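Local coordinates for uncharacterized protein (Parabacteroides merdae, PDB 4R7F) that is of unknown function but carries a domain of the type 9 secretion system plug protein family and has three domains with an immunoglobulin-like beta-sandwich fold, at residues A[3-8]-A[115-120]; A[53-58]-A[101-106]; A[62-67]-A[377-382]; A[170-175]-A[389-394]; A[300-305]-A[361-366]. All coordinates share one frame; numbering follows the deposited sequence.

Contact 1: A[3-8]-A[115-120]; sequences VKFFTD and NYAIQV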
# COMPACT_ATOMS: atom_id res chain seq x y z
N VAL A 3 27.25 9.04 -22.10
CA VAL A 3 26.03 9.83 -21.85
C VAL A 3 24.86 8.99 -21.33
O VAL A 3 24.60 7.90 -21.85
CB VAL A 3 25.51 10.42 -23.20
CG1 VAL A 3 24.14 11.06 -23.06
CG2 VAL A 3 26.52 11.41 -23.77
N LYS A 4 24.12 9.55 -20.38
CA LYS A 4 23.01 8.87 -19.72
C LYS A 4 21.68 9.41 -20.20
O LYS A 4 21.55 10.61 -20.43
CB LYS A 4 23.13 8.99 -18.19
CG LYS A 4 24.20 8.04 -17.65
CD LYS A 4 24.39 8.12 -16.16
CE LYS A 4 25.76 7.57 -15.80
NZ LYS A 4 25.79 6.96 -14.44
N PHE A 5 20.71 8.51 -20.34
CA PHE A 5 19.38 8.84 -20.78
C PHE A 5 18.47 8.84 -19.56
O PHE A 5 18.50 7.92 -18.75
CB PHE A 5 18.85 7.84 -21.82
CG PHE A 5 19.66 7.80 -23.07
CD1 PHE A 5 20.87 7.14 -23.10
CD2 PHE A 5 19.24 8.46 -24.20
CE1 PHE A 5 21.65 7.15 -24.24
CE2 PHE A 5 19.99 8.46 -25.34
CZ PHE A 5 21.21 7.82 -25.37
N PHE A 6 17.68 9.89 -19.45
CA PHE A 6 16.78 10.05 -18.34
C PHE A 6 15.60 10.81 -18.83
O PHE A 6 15.68 11.56 -19.81
CB PHE A 6 17.46 10.75 -17.15
CG PHE A 6 18.03 12.11 -17.46
CD1 PHE A 6 19.33 12.24 -17.95
CD2 PHE A 6 17.31 13.25 -17.18
CE1 PHE A 6 19.89 13.48 -18.18
CE2 PHE A 6 17.86 14.52 -17.43
CZ PHE A 6 19.15 14.64 -17.92
N THR A 7 14.47 10.59 -18.18
CA THR A 7 13.28 11.32 -18.57
C THR A 7 13.48 12.79 -18.33
O THR A 7 13.74 13.22 -17.20
CB THR A 7 12.09 10.82 -17.78
OG1 THR A 7 11.90 9.44 -18.10
CG2 THR A 7 10.82 11.64 -18.14
N ASP A 8 13.40 13.54 -19.42
CA ASP A 8 13.62 14.99 -19.44
C ASP A 8 13.01 15.68 -20.67
O ASP A 8 12.86 15.08 -21.71
CB ASP A 8 15.11 15.26 -19.42
CG ASP A 8 15.46 16.67 -18.98
OD1 ASP A 8 14.65 17.35 -18.30
OD2 ASP A 8 16.58 17.09 -19.33
N ASN A 115 16.51 -1.48 -19.97
CA ASN A 115 16.14 -0.08 -19.90
C ASN A 115 15.91 0.50 -21.31
O ASN A 115 16.74 0.30 -22.20
CB ASN A 115 17.26 0.67 -19.20
CG ASN A 115 17.29 0.41 -17.70
OD1 ASN A 115 16.30 -0.04 -17.12
ND2 ASN A 115 18.44 0.65 -17.08
N TYR A 116 14.80 1.19 -21.51
CA TYR A 116 14.48 1.82 -22.82
C TYR A 116 14.30 3.34 -22.69
O TYR A 116 13.69 3.82 -21.74
CB TYR A 116 13.22 1.23 -23.45
CG TYR A 116 13.40 -0.18 -23.96
CD1 TYR A 116 13.17 -1.28 -23.14
CD2 TYR A 116 13.80 -0.41 -25.25
CE1 TYR A 116 13.38 -2.57 -23.60
CE2 TYR A 116 14.00 -1.69 -25.72
CZ TYR A 116 13.78 -2.76 -24.89
OH TYR A 116 13.97 -4.01 -25.39
N ALA A 117 14.87 4.07 -23.66
CA ALA A 117 14.70 5.49 -23.76
C ALA A 117 14.05 5.85 -25.09
O ALA A 117 14.55 5.50 -26.17
CB ALA A 117 16.02 6.18 -23.61
N ILE A 118 12.92 6.55 -24.99
CA ILE A 118 12.15 6.96 -26.15
C ILE A 118 12.47 8.41 -26.43
O ILE A 118 12.14 9.28 -25.63
CB ILE A 118 10.63 6.83 -25.89
CG1 ILE A 118 10.26 5.39 -25.60
CG2 ILE A 118 9.85 7.32 -27.08
CD1 ILE A 118 10.86 4.38 -26.56
N GLN A 119 13.12 8.69 -27.56
CA GLN A 119 13.48 10.07 -27.88
C GLN A 119 12.51 10.55 -28.92
O GLN A 119 12.31 9.87 -29.90
CB GLN A 119 14.88 10.16 -28.40
CG GLN A 119 15.84 9.43 -27.52
CD GLN A 119 17.17 10.09 -27.48
OE1 GLN A 119 18.04 9.83 -28.31
NE2 GLN A 119 17.35 10.96 -26.50
N VAL A 120 11.87 11.69 -28.67
CA VAL A 120 10.86 12.22 -29.56
C VAL A 120 11.39 13.49 -30.22
O VAL A 120 12.23 14.20 -29.68
CB VAL A 120 9.53 12.46 -28.85
CG1 VAL A 120 8.50 13.08 -29.79
CG2 VAL A 120 9.02 11.14 -28.25

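Contact 2: A[53-58]-A[101-106]; sequences YAYNVV and LLLPND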
# COMPACT_ATOMS: atom_id res chain seq x y z
N TYR A 53 5.08 14.62 -34.70
CA TYR A 53 6.19 14.10 -33.91
C TYR A 53 6.41 12.63 -34.19
O TYR A 53 5.45 11.87 -34.36
CB TYR A 53 5.96 14.26 -32.41
CG TYR A 53 5.71 15.66 -31.92
CD1 TYR A 53 6.73 16.60 -31.88
CD2 TYR A 53 4.46 16.03 -31.41
CE1 TYR A 53 6.51 17.90 -31.39
CE2 TYR A 53 4.23 17.32 -30.92
CZ TYR A 53 5.24 18.25 -30.92
OH TYR A 53 4.98 19.52 -30.46
N ALA A 54 7.68 12.24 -34.22
CA ALA A 54 8.09 10.86 -34.39
C ALA A 54 9.08 10.45 -33.28
O ALA A 54 9.71 11.29 -32.65
CB ALA A 54 8.72 10.70 -35.76
N TYR A 55 9.26 9.15 -33.04
CA TYR A 55 10.17 8.70 -31.97
C TYR A 55 11.16 7.61 -32.39
O TYR A 55 10.92 6.88 -33.33
CB TYR A 55 9.37 8.21 -30.77
CG TYR A 55 8.52 6.99 -31.04
CD1 TYR A 55 7.27 7.13 -31.63
CD2 TYR A 55 8.94 5.72 -30.68
CE1 TYR A 55 6.47 6.03 -31.88
CE2 TYR A 55 8.14 4.61 -30.92
CZ TYR A 55 6.90 4.77 -31.54
OH TYR A 55 6.07 3.71 -31.81
N ASN A 56 12.29 7.55 -31.66
CA ASN A 56 13.24 6.45 -31.71
C ASN A 56 13.31 5.71 -30.38
O ASN A 56 13.24 6.32 -29.30
CB ASN A 56 14.66 6.95 -31.98
CG ASN A 56 14.77 7.75 -33.24
OD1 ASN A 56 14.13 7.48 -34.26
ND2 ASN A 56 15.60 8.76 -33.18
N VAL A 57 13.55 4.40 -30.46
CA VAL A 57 13.73 3.56 -29.30
C VAL A 57 15.23 3.33 -29.09
O VAL A 57 15.95 2.89 -30.00
CB VAL A 57 12.98 2.23 -29.50
CG1 VAL A 57 13.07 1.34 -28.28
CG2 VAL A 57 11.52 2.53 -29.80
N VAL A 58 15.71 3.66 -27.89
CA VAL A 58 17.11 3.44 -27.53
C VAL A 58 17.17 2.41 -26.43
O VAL A 58 16.56 2.57 -25.37
CB VAL A 58 17.81 4.72 -27.05
CG1 VAL A 58 19.23 4.39 -26.62
CG2 VAL A 58 17.85 5.79 -28.15
N LEU A 101 1.26 8.04 -26.59
CA LEU A 101 1.96 6.94 -27.21
C LEU A 101 1.97 5.82 -26.20
O LEU A 101 2.43 6.00 -25.07
CB LEU A 101 3.40 7.36 -27.53
CG LEU A 101 4.37 6.28 -27.97
CD1 LEU A 101 3.98 5.70 -29.32
CD2 LEU A 101 5.75 6.87 -28.07
N LEU A 102 1.40 4.68 -26.59
CA LEU A 102 1.50 3.47 -25.81
C LEU A 102 2.57 2.56 -26.40
O LEU A 102 2.71 2.44 -27.63
CB LEU A 102 0.17 2.74 -25.81
CG LEU A 102 -1.01 3.58 -25.33
CD1 LEU A 102 -2.28 2.74 -25.35
CD2 LEU A 102 -0.73 4.12 -23.95
N LEU A 103 3.33 1.93 -25.52
CA LEU A 103 4.33 0.96 -25.92
C LEU A 103 4.29 -0.27 -25.01
O LEU A 103 4.09 -0.14 -23.81
CB LEU A 103 5.69 1.58 -25.83
CG LEU A 103 6.04 2.58 -26.92
CD1 LEU A 103 7.21 3.45 -26.48
CD2 LEU A 103 6.38 1.85 -28.21
N PRO A 104 4.47 -1.46 -25.57
CA PRO A 104 4.58 -1.72 -27.00
C PRO A 104 3.22 -1.50 -27.68
O PRO A 104 2.19 -1.40 -27.01
CB PRO A 104 4.96 -3.19 -27.05
CG PRO A 104 4.21 -3.75 -25.88
CD PRO A 104 4.42 -2.72 -24.80
N ASN A 105 3.22 -1.40 -29.01
CA ASN A 105 1.98 -1.18 -29.74
C ASN A 105 2.03 -1.99 -31.04
O ASN A 105 2.86 -2.88 -31.17
CB ASN A 105 1.77 0.33 -29.95
CG ASN A 105 2.92 0.99 -30.68
OD1 ASN A 105 3.47 0.44 -31.62
ND2 ASN A 105 3.30 2.19 -30.24
N ASP A 106 1.14 -1.68 -31.98
CA ASP A 106 1.08 -2.40 -33.27
C ASP A 106 2.32 -2.16 -34.16
O ASP A 106 2.63 -3.00 -35.00
CB ASP A 106 -0.19 -2.01 -34.09
CG ASP A 106 -1.45 -2.75 -33.64
OD1 ASP A 106 -1.40 -3.52 -32.67
OD2 ASP A 106 -2.51 -2.55 -34.27

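Contact 3: A[62-67]-A[377-382]; sequences ADWTQS and YVYYRP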
# COMPACT_ATOMS: atom_id res chain seq x y z
N ALA A 62 22.13 -1.06 -17.60
CA ALA A 62 21.60 -0.85 -16.27
C ALA A 62 21.78 0.59 -15.79
O ALA A 62 20.88 1.14 -15.16
CB ALA A 62 22.26 -1.80 -15.29
N ASP A 63 22.92 1.20 -16.12
CA ASP A 63 23.22 2.57 -15.71
C ASP A 63 22.67 3.66 -16.63
O ASP A 63 22.97 4.83 -16.46
CB ASP A 63 24.74 2.77 -15.50
CG ASP A 63 25.54 2.71 -16.81
OD1 ASP A 63 25.00 2.38 -17.87
OD2 ASP A 63 26.76 2.96 -16.74
N TRP A 64 21.81 3.27 -17.57
CA TRP A 64 21.12 4.20 -18.48
C TRP A 64 22.04 4.87 -19.48
O TRP A 64 21.69 5.90 -20.04
CB TRP A 64 20.27 5.22 -17.70
CG TRP A 64 19.03 4.62 -17.18
CD1 TRP A 64 18.79 4.16 -15.90
CD2 TRP A 64 17.84 4.36 -17.92
NE1 TRP A 64 17.52 3.64 -15.81
CE2 TRP A 64 16.91 3.75 -17.03
CE3 TRP A 64 17.45 4.57 -19.24
CZ2 TRP A 64 15.64 3.39 -17.42
CZ3 TRP A 64 16.18 4.20 -19.63
CH2 TRP A 64 15.28 3.63 -18.71
N THR A 65 23.21 4.28 -19.71
CA THR A 65 23.98 4.55 -20.90
C THR A 65 23.49 3.60 -21.99
O THR A 65 23.01 2.49 -21.69
CB THR A 65 25.48 4.30 -20.71
OG1 THR A 65 25.71 2.92 -20.40
CG2 THR A 65 26.07 5.17 -19.64
N GLN A 66 23.65 4.00 -23.24
CA GLN A 66 23.20 3.19 -24.39
C GLN A 66 23.94 1.86 -24.50
O GLN A 66 25.16 1.81 -24.36
CB GLN A 66 23.38 3.95 -25.68
CG GLN A 66 22.73 3.29 -26.88
CD GLN A 66 22.74 4.18 -28.12
OE1 GLN A 66 23.22 5.32 -28.10
NE2 GLN A 66 22.22 3.67 -29.19
N SER A 67 23.19 0.78 -24.74
CA SER A 67 23.83 -0.52 -24.86
C SER A 67 24.44 -0.63 -26.27
O SER A 67 24.24 0.25 -27.11
CB SER A 67 22.82 -1.64 -24.60
OG SER A 67 21.99 -1.85 -25.72
N TYR A 377 15.82 -2.52 -8.69
CA TYR A 377 15.97 -3.03 -10.04
C TYR A 377 17.19 -3.93 -10.05
O TYR A 377 18.28 -3.50 -9.66
CB TYR A 377 16.26 -1.88 -11.02
CG TYR A 377 15.09 -0.96 -11.33
CD1 TYR A 377 14.63 -0.05 -10.41
CD2 TYR A 377 14.47 -1.01 -12.55
CE1 TYR A 377 13.55 0.80 -10.70
CE2 TYR A 377 13.43 -0.18 -12.86
CZ TYR A 377 12.97 0.73 -11.94
OH TYR A 377 11.93 1.54 -12.28
N VAL A 378 17.01 -5.15 -10.54
CA VAL A 378 18.04 -6.14 -10.57
C VAL A 378 18.35 -6.47 -12.04
O VAL A 378 17.53 -7.06 -12.70
CB VAL A 378 17.57 -7.41 -9.85
CG1 VAL A 378 18.64 -8.50 -9.96
CG2 VAL A 378 17.25 -7.12 -8.39
N TYR A 379 19.53 -6.10 -12.49
CA TYR A 379 20.00 -6.30 -13.84
C TYR A 379 21.04 -7.42 -13.86
O TYR A 379 21.78 -7.62 -12.90
CB TYR A 379 20.66 -5.03 -14.37
CG TYR A 379 19.73 -3.88 -14.47
CD1 TYR A 379 18.99 -3.66 -15.61
CD2 TYR A 379 19.55 -3.03 -13.41
CE1 TYR A 379 18.13 -2.58 -15.71
CE2 TYR A 379 18.67 -1.98 -13.49
CZ TYR A 379 17.98 -1.74 -14.64
OH TYR A 379 17.08 -0.68 -14.68
N TYR A 380 21.09 -8.16 -14.97
CA TYR A 380 21.89 -9.39 -14.99
C TYR A 380 22.73 -9.37 -16.22
O TYR A 380 22.20 -9.19 -17.33
CB TYR A 380 20.98 -10.62 -15.06
CG TYR A 380 21.66 -11.96 -15.38
CD1 TYR A 380 22.66 -12.46 -14.55
CD2 TYR A 380 21.22 -12.78 -16.41
CE1 TYR A 380 23.23 -13.72 -14.77
CE2 TYR A 380 21.79 -14.04 -16.66
CZ TYR A 380 22.81 -14.50 -15.84
OH TYR A 380 23.43 -15.71 -16.02
N ARG A 381 24.04 -9.54 -16.02
CA ARG A 381 24.98 -9.64 -17.14
C ARG A 381 26.17 -10.55 -16.93
O ARG A 381 27.22 -10.13 -16.43
CB ARG A 381 25.46 -8.28 -17.53
CG ARG A 381 26.15 -8.34 -18.86
CD ARG A 381 26.19 -6.99 -19.46
NE ARG A 381 27.11 -6.97 -20.56
CZ ARG A 381 27.47 -5.86 -21.18
NH1 ARG A 381 26.95 -4.68 -20.83
NH2 ARG A 381 28.34 -5.94 -22.17
N PRO A 382 26.02 -11.81 -17.34
CA PRO A 382 27.12 -12.77 -17.21
C PRO A 382 28.20 -12.50 -18.25
O PRO A 382 27.93 -11.79 -19.21
CB PRO A 382 26.43 -14.11 -17.49
CG PRO A 382 25.35 -13.77 -18.48
CD PRO A 382 24.90 -12.34 -18.15
O HOH W 1 18.68 1.58 -13.35

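Contact 4: A[170-175]-A[389-394]; sequences KNFPIT and RLIGVT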
# COMPACT_ATOMS: atom_id res chain seq x y z
N LYS A 170 15.85 -19.47 -6.91
CA LYS A 170 15.82 -20.93 -7.05
C LYS A 170 15.59 -21.35 -8.52
O LYS A 170 16.21 -22.29 -8.99
CB LYS A 170 14.73 -21.55 -6.16
CG LYS A 170 14.66 -23.07 -6.28
CD LYS A 170 13.76 -23.77 -5.26
CE LYS A 170 12.28 -23.38 -5.38
NZ LYS A 170 11.59 -23.57 -6.70
N ASN A 171 14.71 -20.63 -9.21
CA ASN A 171 14.39 -20.92 -10.58
C ASN A 171 15.18 -20.11 -11.59
O ASN A 171 14.93 -20.21 -12.77
CB ASN A 171 12.89 -20.76 -10.81
CG ASN A 171 12.07 -21.78 -10.01
OD1 ASN A 171 12.59 -22.82 -9.62
ND2 ASN A 171 10.80 -21.47 -9.75
N PHE A 172 16.18 -19.34 -11.14
CA PHE A 172 17.08 -18.67 -12.08
C PHE A 172 18.48 -18.62 -11.47
O PHE A 172 18.94 -17.56 -11.08
CB PHE A 172 16.56 -17.28 -12.45
CG PHE A 172 17.22 -16.68 -13.66
CD1 PHE A 172 16.83 -17.05 -14.94
CD2 PHE A 172 18.28 -15.77 -13.51
CE1 PHE A 172 17.45 -16.52 -16.06
CE2 PHE A 172 18.89 -15.23 -14.63
CZ PHE A 172 18.49 -15.61 -15.90
N PRO A 173 19.13 -19.78 -11.36
CA PRO A 173 20.39 -19.81 -10.64
C PRO A 173 21.39 -18.89 -11.31
O PRO A 173 21.36 -18.74 -12.53
CB PRO A 173 20.81 -21.28 -10.74
CG PRO A 173 19.51 -22.03 -10.88
CD PRO A 173 18.72 -21.13 -11.78
N ILE A 174 22.19 -18.22 -10.49
CA ILE A 174 23.25 -17.32 -10.97
C ILE A 174 24.54 -17.65 -10.24
O ILE A 174 24.64 -17.48 -9.02
CB ILE A 174 22.90 -15.84 -10.71
CG1 ILE A 174 21.67 -15.43 -11.50
CG2 ILE A 174 24.04 -14.93 -11.10
CD1 ILE A 174 20.96 -14.25 -10.88
N THR A 175 25.53 -18.14 -10.97
CA THR A 175 26.76 -18.64 -10.35
C THR A 175 27.54 -17.58 -9.57
O THR A 175 27.89 -17.83 -8.43
CB THR A 175 27.66 -19.32 -11.38
OG1 THR A 175 26.87 -20.19 -12.20
CG2 THR A 175 28.73 -20.12 -10.68
N ARG A 389 20.22 -7.42 -18.93
CA ARG A 389 18.83 -7.84 -18.74
C ARG A 389 18.33 -7.38 -17.41
O ARG A 389 19.09 -7.34 -16.43
CB ARG A 389 18.71 -9.35 -18.83
CG ARG A 389 19.00 -9.89 -20.22
CD ARG A 389 19.33 -11.36 -20.18
NE ARG A 389 18.16 -12.17 -19.83
CZ ARG A 389 18.22 -13.47 -19.57
NH1 ARG A 389 19.38 -14.09 -19.56
NH2 ARG A 389 17.13 -14.16 -19.28
N LEU A 390 17.05 -7.06 -17.37
CA LEU A 390 16.39 -6.70 -16.16
C LEU A 390 15.57 -7.92 -15.74
O LEU A 390 14.54 -8.20 -16.33
CB LEU A 390 15.52 -5.47 -16.42
CG LEU A 390 14.64 -4.98 -15.27
CD1 LEU A 390 15.50 -4.73 -14.06
CD2 LEU A 390 13.83 -3.73 -15.61
N ILE A 391 16.05 -8.64 -14.73
CA ILE A 391 15.50 -9.93 -14.35
C ILE A 391 14.61 -9.88 -13.11
O ILE A 391 13.94 -10.85 -12.75
CB ILE A 391 16.62 -10.99 -14.16
CG1 ILE A 391 17.61 -10.64 -13.05
CG2 ILE A 391 17.34 -11.24 -15.47
CD1 ILE A 391 18.41 -11.83 -12.58
N GLY A 392 14.58 -8.73 -12.46
CA GLY A 392 13.68 -8.52 -11.35
C GLY A 392 13.56 -7.07 -10.99
O GLY A 392 14.52 -6.28 -11.11
N VAL A 393 12.37 -6.71 -10.51
CA VAL A 393 12.13 -5.37 -10.07
C VAL A 393 11.01 -5.41 -9.07
O VAL A 393 10.12 -6.21 -9.19
CB VAL A 393 11.82 -4.44 -11.27
CG1 VAL A 393 10.59 -4.90 -12.00
CG2 VAL A 393 11.65 -3.01 -10.81
N THR A 394 11.08 -4.57 -8.05
CA THR A 394 10.00 -4.48 -7.07
C THR A 394 10.01 -3.08 -6.45
O THR A 394 11.02 -2.42 -6.43
CB THR A 394 10.14 -5.54 -5.97
OG1 THR A 394 8.92 -5.60 -5.24
CG2 THR A 394 11.24 -5.21 -4.96

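Contact 5: A[300-305]-A[361-366]; sequences DPLPDG and GPIEGN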
# COMPACT_ATOMS: atom_id res chain seq x y z
N ASP A 300 15.86 32.34 5.11
CA ASP A 300 17.13 32.98 4.77
C ASP A 300 17.77 32.10 3.73
O ASP A 300 17.48 30.90 3.73
CB ASP A 300 18.04 32.99 5.99
CG ASP A 300 17.69 34.12 6.97
OD1 ASP A 300 16.85 35.02 6.65
OD2 ASP A 300 18.30 34.11 8.04
N PRO A 301 18.63 32.66 2.86
CA PRO A 301 19.19 31.77 1.87
C PRO A 301 20.16 30.78 2.51
O PRO A 301 20.93 31.13 3.41
CB PRO A 301 19.91 32.71 0.91
CG PRO A 301 20.40 33.81 1.81
CD PRO A 301 19.26 34.00 2.81
N LEU A 302 20.11 29.54 2.03
CA LEU A 302 20.98 28.51 2.50
C LEU A 302 22.32 28.61 1.79
O LEU A 302 22.38 28.64 0.56
CB LEU A 302 20.38 27.12 2.26
CG LEU A 302 19.26 26.67 3.19
CD1 LEU A 302 18.04 27.52 2.97
CD2 LEU A 302 18.90 25.22 2.88
N PRO A 303 23.40 28.64 2.58
CA PRO A 303 24.77 28.77 2.07
C PRO A 303 25.31 27.49 1.48
O PRO A 303 24.83 26.42 1.81
CB PRO A 303 25.58 29.12 3.32
CG PRO A 303 24.79 28.53 4.45
CD PRO A 303 23.35 28.64 4.05
N ASP A 304 26.31 27.62 0.61
CA ASP A 304 27.07 26.47 0.11
C ASP A 304 26.20 25.47 -0.67
O ASP A 304 26.44 24.28 -0.61
CB ASP A 304 27.78 25.75 1.27
CG ASP A 304 28.57 26.71 2.18
OD1 ASP A 304 29.27 27.60 1.64
OD2 ASP A 304 28.48 26.58 3.43
N GLY A 305 25.18 25.96 -1.36
CA GLY A 305 24.37 25.10 -2.18
C GLY A 305 23.26 25.83 -2.85
O GLY A 305 23.14 27.07 -2.73
N GLY A 361 16.90 17.08 3.99
CA GLY A 361 17.12 17.48 5.37
C GLY A 361 16.96 18.96 5.67
O GLY A 361 16.31 19.33 6.64
N PRO A 362 17.60 19.81 4.88
CA PRO A 362 17.64 21.24 5.26
C PRO A 362 16.28 21.96 5.22
O PRO A 362 15.98 22.72 6.11
CB PRO A 362 18.63 21.83 4.26
CG PRO A 362 19.49 20.69 3.83
CD PRO A 362 18.55 19.50 3.80
N ILE A 363 15.45 21.69 4.23
CA ILE A 363 14.15 22.37 4.13
C ILE A 363 12.92 21.52 4.50
O ILE A 363 11.94 22.03 5.07
CB ILE A 363 14.01 22.89 2.69
CG1 ILE A 363 15.15 23.88 2.43
CG2 ILE A 363 12.64 23.51 2.46
CD1 ILE A 363 15.52 24.03 0.99
N GLU A 364 12.96 20.24 4.15
CA GLU A 364 11.81 19.38 4.34
C GLU A 364 11.91 18.61 5.65
O GLU A 364 10.90 18.25 6.23
CB GLU A 364 11.63 18.43 3.16
CG GLU A 364 11.42 19.14 1.84
CD GLU A 364 10.25 20.11 1.81
OE1 GLU A 364 9.50 20.26 2.82
OE2 GLU A 364 10.06 20.76 0.75
N GLY A 365 13.14 18.42 6.12
CA GLY A 365 13.42 17.63 7.31
C GLY A 365 13.49 16.14 7.00
O GLY A 365 13.09 15.70 5.91
N ASN A 366 13.99 15.37 7.96
CA ASN A 366 14.14 13.94 7.82
C ASN A 366 13.50 13.28 9.05
O ASN A 366 13.99 13.39 10.16
CB ASN A 366 15.63 13.56 7.70
CG ASN A 366 16.21 13.84 6.33
OD1 ASN A 366 15.52 13.76 5.31
ND2 ASN A 366 17.50 14.20 6.30

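Contact 1: A[3-8]-A[115-120]
The side chain of F5 meets strand 115-120 in two places: its base rests against A117 and the far side of its ring meets the amide of Q119. F5 and Q119 cross at about a right angle. The amide group comes to the ring edge, with CD of Q119 lying close to the ring plane, and the two flat groups are turned 74° apart. F5 CE2 is 3.8 Å from Q119 OE1, and NE2 is about as near, so both ends of the amide border the same ring corner. NE2 has its hydrogen-bond partner in T132, on the next strand, which helps fix how the amide is turned. A bend at chi2 (-146°) brings the glutamine chain round to the ring. At the base, F5 CB lies 3.7 Å from A117 CB. Alanine suits this spot because a single methyl lets the phenyl-bearing backbone come close; phenylalanine in turn is long enough to span from A117 to Q119. The loop itself is tied to W64 through backbone bonding of F5, while A117 pairs with V58. The result is an N-terminal segment laid against a strand of an immunoglobulin-like beta sandwich.

Contact 2: A[53-58]-A[101-106]
One face of the Y55 ring is covered by L101, whose CD2 methyl sits 3.8 Å above the ring plane and over its centre. This is a CH-pi contact, 11° off the ring normal. The other methyl, CD1, reaches past the ring centre to the phenol end, 3.6 Å from Y55 CE1. L103 comes in obliquely, its CD2 4.2 Å from Y55 CE2. A forked leucine can cover the face with one methyl while its twin follows the ring outward. Y55 CG lies between the backbone N and the carbonyl carbon (chi1 64°), which aims the hydroxyl at N105, arriving from the opposite direction with its amide plane 76° from the ring. Y55 OH and N105 ND2 are 3.5 Å apart, without a hydrogen bond. N105 ND2 donates instead to L102 O at 2.7 Å, and OD1 accepts from the backbone N of D107 and V108. The amide thus ties the strand end to the turn beyond the cis peptide before P104; asparagine suits because it both donates and accepts. Y55 lies in the sheet of strands 53-60 and 114-122, beside I118, the leucines in that of 39-46 and 96-103, resting on I41; the ring sits between the two sheets.

Contact 3: A[62-67]-A[377-382]
Y379 offers one face of its ring to the methyl of A62, which overlaps it near the rim. This is a CH-pi contact, with A62 CB 3.6 Å from the ring centroid and 22° off the normal. The closest approach is A62 CB to Y379 CG, at 3.4 Å. The tyrosine's CG is anti to the carbonyl carbon (chi1 -63°), the position from which its ring turns a face to A62. Alanine suits the place, since its short side chain lets the loop backbone settle near the ring, and A62 CA also lies against it. The hydroxyl end is joined to the same residue through a water, which donates to A62 O at 2.9 Å and to Y379 OH at 3.1 Å. Y379 OH is also hydrogen-bonded to N115 OD1, so tyrosine serves here as both a flat floor and a polar reach. Y379 belongs to strand 373-380, the middle strand of a three-stranded antiparallel sheet, and this contact joins that sheet to the loop following strand 53-60. The loop is shaped by an Asx turn: D63 OD1 accepts from T65 N, 3.2 Å away, with the donor above the carboxylate plane. T65 OG1 gives the same oxygen a second bond of 2.7 Å, on the syn side.

Contact 4: A[170-175]-A[389-394]
A classic beta bulge in strand 389-397, where I391 and G392 both face V378 of the adjacent strand, carries the isoleucine that meets F172 and I174 from the loop 170-175. I391 CG1 sits between the backbone N and the carbonyl carbon (chi1 62°), and from there CD1 extends to both loop residues. I391 and I174 reach toward each other tip to tip, the two CD1 methyls 3.9 Å apart. F172 instead crosses I391 at about a right angle, with F172 CE2 at 4.0 Å from I391 CD1. Long, branched isoleucines suit such a seam, because their terminal methyls can meet across backbones that remain well separated. The outer end of the ring touches R389: F172 CZ is 3.9 Å from R389 NH2, the approach is oblique, and the ring and guanidinium planes stand 86° apart. It is therefore an oblique contact with the charged group and not a stack. The arginine is held by a salt bridge from NE to E139, and a bend at chi3 (69°) turns its guanidinium toward the phenyl. F172 also meets Y380 edge-to-face, so a large aromatic here can touch both strands of the pair 373-380 and 389-397. The loop after strand 160-168, a strand of a different sheet, thus packs on a classic beta bulge in an outermost strand of a three-stranded antiparallel sheet.

Contact 5: A[300-305]-A[361-366]
From L302 the side chain runs toward loop 361-366, and its last branch makes the contact. CB leads off with CG anti to the carbonyl carbon (chi1 -75°), and CG then divides so that CD2 heads for the opposing loop. CD2 lies 3.7 Å from P362 CB and 4.0 Å from I363 CG1, with I363 CD1 almost as close at 4.1 Å. A single methyl thus rests against two consecutive residues. L302 and P362 cross at about a right angle, while L302 and I363 meet at a slant. A leucine fits because its fork puts a methyl at the end of a short reach, and the compact ring of P362 gives it a rigid surface. The loop 361-366 turns tightly, with a weak bond of 3.3 Å from G365 N to G361 O; G365 has a positive phi (83°), readily adopted by glycine. E364, the residue after I363, takes no part in this contact and makes salt bridges with R259 and R225. The contact joins the loop between strands 290-298 and 305-310 to the loop after strand 342-352, with L302 and P362 both touching F350 of that strand: an inter-strand loop contact in a beta-sheet domain.

In the fold
Contacts 1, 2 and 3 form a touching group, contact 2 nested within the loop of the chain closed by contact 1, and contact 3 crossing both in sequence. Contacts 1 and 2 share a sheet, in which strands 53-60 and 114-122 are neighbours, and their centres are about 12 Å apart. Contact 3 brings the loop after strand 53-60 against strand 373-380, whose partner 389-397 belongs to contact 4, with centres about 13 Å apart. The N-terminal domain thus packs against a sheet that includes the last two strands of the chain. Contact 5, nested along the chain within contacts 3 and 4, lies between loops flanking strands 305-310 and 342-352, its centre about 40 Å from those of contacts 2 and 4.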